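Local coordinates for metal-dependent phosphohydrolase, HDOD domain-containing (Geobacter sulfurreducens, PDB 3HC1), which is of unknown function but binds two iron ions and may be a metal-dependent phosphohydrolase or a regulatory relative of such enzymes, at residues V9-R12 / L13-R17. Residues are numbered along the deposited sequence; the frame is centred on the assembly and turned at random.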
ATOM      1  N   VAL A   9      14.064  18.380   0.827  1.00 34.89           N
ATOM      2  CA  VAL A   9      13.122  17.501   0.125  1.00 36.31           C
ATOM      3  C   VAL A   9      12.992  17.959  -1.333  1.00 36.41           C
ATOM      4  O   VAL A   9      12.946  17.114  -2.240  1.00 33.18           O
ATOM      5  CB  VAL A   9      11.713  17.427   0.767  1.00 36.71           C
ATOM      6  CG1 VAL A   9      10.861  16.364   0.047  1.00 40.79           C
ATOM      7  CG2 VAL A   9      11.801  17.077   2.217  1.00 37.68           C
ATOM      8  N   GLU A  10      12.959  19.279  -1.586  1.00 36.12           N
ATOM      9  CA  GLU A  10      12.787  19.745  -2.971  0.50 36.45           C
ATOM     10  C   GLU A  10      13.942  19.278  -3.844  1.00 35.47           C
ATOM     11  O   GLU A  10      13.737  18.986  -5.024  1.00 38.02           O
ATOM     12  CB  GLU A  10      12.593  21.260  -3.100  0.50 37.27           C
ATOM     13  CG  GLU A  10      12.169  21.690  -4.535  0.50 40.27           C
ATOM     14  CD  GLU A  10      11.162  20.729  -5.171  0.50 38.60           C
ATOM     15  OE1 GLU A  10      10.171  20.377  -4.498  0.50 51.32           O
ATOM     16  OE2 GLU A  10      11.353  20.319  -6.334  0.50 23.73           O
ATOM     17  N   THR A  11      15.140  19.178  -3.271  1.00 32.37           N
ATOM     18  CA  THR A  11      16.283  18.664  -4.014  1.00 31.79           C
ATOM     19  C   THR A  11      16.020  17.219  -4.432  1.00 26.36           C
ATOM     20  O   THR A  11      16.182  16.849  -5.582  1.00 23.91           O
ATOM     21  CB  THR A  11      17.601  18.773  -3.192  1.00 33.74           C
ATOM     22  OG1 THR A  11      17.925  20.158  -3.027  1.00 38.11           O
ATOM     23  CG2 THR A  11      18.784  18.035  -3.873  1.00 28.36           C
ATOM     24  N   ARG A  12      15.617  16.411  -3.472  1.00 25.14           N
ATOM     25  CA  ARG A  12      15.224  15.021  -3.750  1.00 25.22           C
ATOM     26  C   ARG A  12      13.984  14.947  -4.639  1.00 23.88           C
ATOM     27  O   ARG A  12      13.893  14.055  -5.478  1.00 22.98           O
ATOM     28  CB  ARG A  12      15.009  14.265  -2.427  1.00 25.46           C
ATOM     29  CG  ARG A  12      16.310  13.867  -1.735  1.00 30.04           C
ATOM     30  CD  ARG A  12      16.247  14.076  -0.246  1.00 37.63           C
ATOM     31  NE  ARG A  12      15.037  13.488   0.309  1.00 43.30           N
ATOM     32  CZ  ARG A  12      14.321  13.990   1.319  1.00 47.39           C
ATOM     33  NH1 ARG A  12      14.680  15.111   1.927  1.00 47.37           N
ATOM     34  NH2 ARG A  12      13.218  13.358   1.721  1.00 53.08           N
ATOM     35  N   LEU A  13      13.023  15.863  -4.453  1.00 24.24           N
ATOM     36  CA  LEU A  13      11.823  15.877  -5.312  1.00 25.21           C
ATOM     37  C   LEU A  13      12.192  16.310  -6.730  1.00 24.62           C
ATOM     38  O   LEU A  13      11.746  15.684  -7.675  1.00 23.39           O
ATOM     39  CB  LEU A  13      10.674  16.727  -4.731  1.00 24.62           C
ATOM     40  CG  LEU A  13       9.912  16.130  -3.548  1.00 32.70           C
ATOM     41  CD1 LEU A  13       9.029  17.200  -2.902  1.00 35.73           C
ATOM     42  CD2 LEU A  13       9.062  14.931  -3.965  1.00 30.08           C
ATOM     43  N   THR A  14      13.075  17.317  -6.877  1.00 24.65           N
ATOM     44  CA  THR A  14      13.559  17.719  -8.209  1.00 23.08           C
ATOM     45  C   THR A  14      14.261  16.558  -8.898  1.00 22.92           C
ATOM     46  O   THR A  14      13.982  16.255 -10.042  1.00 23.00           O
ATOM     47  CB  THR A  14      14.508  18.959  -8.130  1.00 24.38           C
ATOM     48  OG1 THR A  14      13.744  20.093  -7.725  1.00 27.54           O
ATOM     49  CG2 THR A  14      15.137  19.253  -9.451  1.00 21.61           C
ATOM     50  N   LEU A  15      15.163  15.893  -8.180  1.00 24.82           N
ATOM     51  CA  LEU A  15      15.876  14.727  -8.732  1.00 23.50           C
ATOM     52  C   LEU A  15      14.874  13.628  -9.113  1.00 18.96           C
ATOM     53  O   LEU A  15      15.020  12.999 -10.153  1.00 21.16           O
ATOM     54  CB  LEU A  15      16.921  14.198  -7.734  1.00 20.44           C
ATOM     55  CG  LEU A  15      18.190  15.023  -7.593  1.00 22.82           C
ATOM     56  CD1 LEU A  15      18.997  14.503  -6.402  1.00 19.25           C
ATOM     57  CD2 LEU A  15      19.010  15.006  -8.918  1.00 22.82           C
ATOM     58  N   ALA A  16      13.869  13.406  -8.267  1.00 18.07           N
ATOM     59  CA  ALA A  16      12.812  12.448  -8.593  1.00 18.10           C
ATOM     60  C   ALA A  16      12.119  12.826  -9.914  1.00 19.28           C
ATOM     61  O   ALA A  16      11.933  11.949 -10.786  1.00 19.78           O
ATOM     62  CB  ALA A  16      11.754  12.287  -7.420  1.00 16.22           C
ATOM     63  N   ARG A  17      11.743  14.099 -10.083  1.00 17.61           N
ATOM     64  CA  ARG A  17      11.080  14.473 -11.374  1.00 22.46           C
ATOM     65  C   ARG A  17      12.000  14.273 -12.561  1.00 22.63           C
ATOM     66  O   ARG A  17      11.595  13.687 -13.551  1.00 18.34           O
ATOM     67  CB  ARG A  17      10.470  15.855 -11.365  1.00 22.97           C
ATOM     68  CG  ARG A  17       9.266  15.914 -10.445  1.00 27.82           C
ATOM     69  CD  ARG A  17       8.656  17.303 -10.480  1.00 31.05           C
ATOM     70  NE  ARG A  17       9.665  18.330 -10.221  1.00 35.32           N
ATOM     71  CZ  ARG A  17       9.938  18.901  -9.048  1.00 30.61           C
ATOM     72  NH1 ARG A  17       9.291  18.586  -7.931  1.00 35.26           N
ATOM     73  NH2 ARG A  17      10.890  19.819  -8.995  1.00 34.21           N
TER
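Leu13 lies alongside Val9, one turn on in helix 9-21, and can be followed outward from its backbone. Its CB sits 3.4 Å from Val9 O, the carbonyl oxygen that accepts the Leu13 N-H. With chi1 at -74°, CG stands anti to the carbonyl carbon and leans back toward the preceding turn, reaching Val9 CG1 at 3.7 Å. At the tip, CD1 meets the same Val9 CG1 at 3.6 Å, and the two side chains point the same way. The modelled Glu10 carboxylate borders this pair, its OE1 lying 3.7 Å from Leu13 CD1. Leu13 also packs on Glu195 and Phe198 of helix 193-203, so an alanine in its place would probably leave Val9 CG1 without its apolar mate and open a gap against Phe198.

Glu10 and Arg17 form a salt bridge two turns apart, in one of two deposited Glu10 conformers. Arg17 NH2 donates to Glu10 OE2 at 2.7 Å with an N-H...O angle of 155°; NH1 adds a weak bond to that oxygen. Glu10 OE2 lies close to the guanidinium plane, at its edge, and the two planes differ by 14°, so the groups meet edge to edge and are not stacked. Beside this bridge, Thr14 OG1 lies 2.8 Å from Glu10 OE2 and 2.9 Å from Glu10 O, two possible acceptors for its single proton. Elsewhere on the helix, Arg12 NE forms a salt bridge with Glu195, tying this N-terminal helix to the one that begins at the iron ligand His193. The chemistry thus divides: apolar contacts and an arginine salt bridge join helix 193-203, while the exposed Glu10-Arg17 pair, in the Glu10 conformer described, links side chains two turns apart.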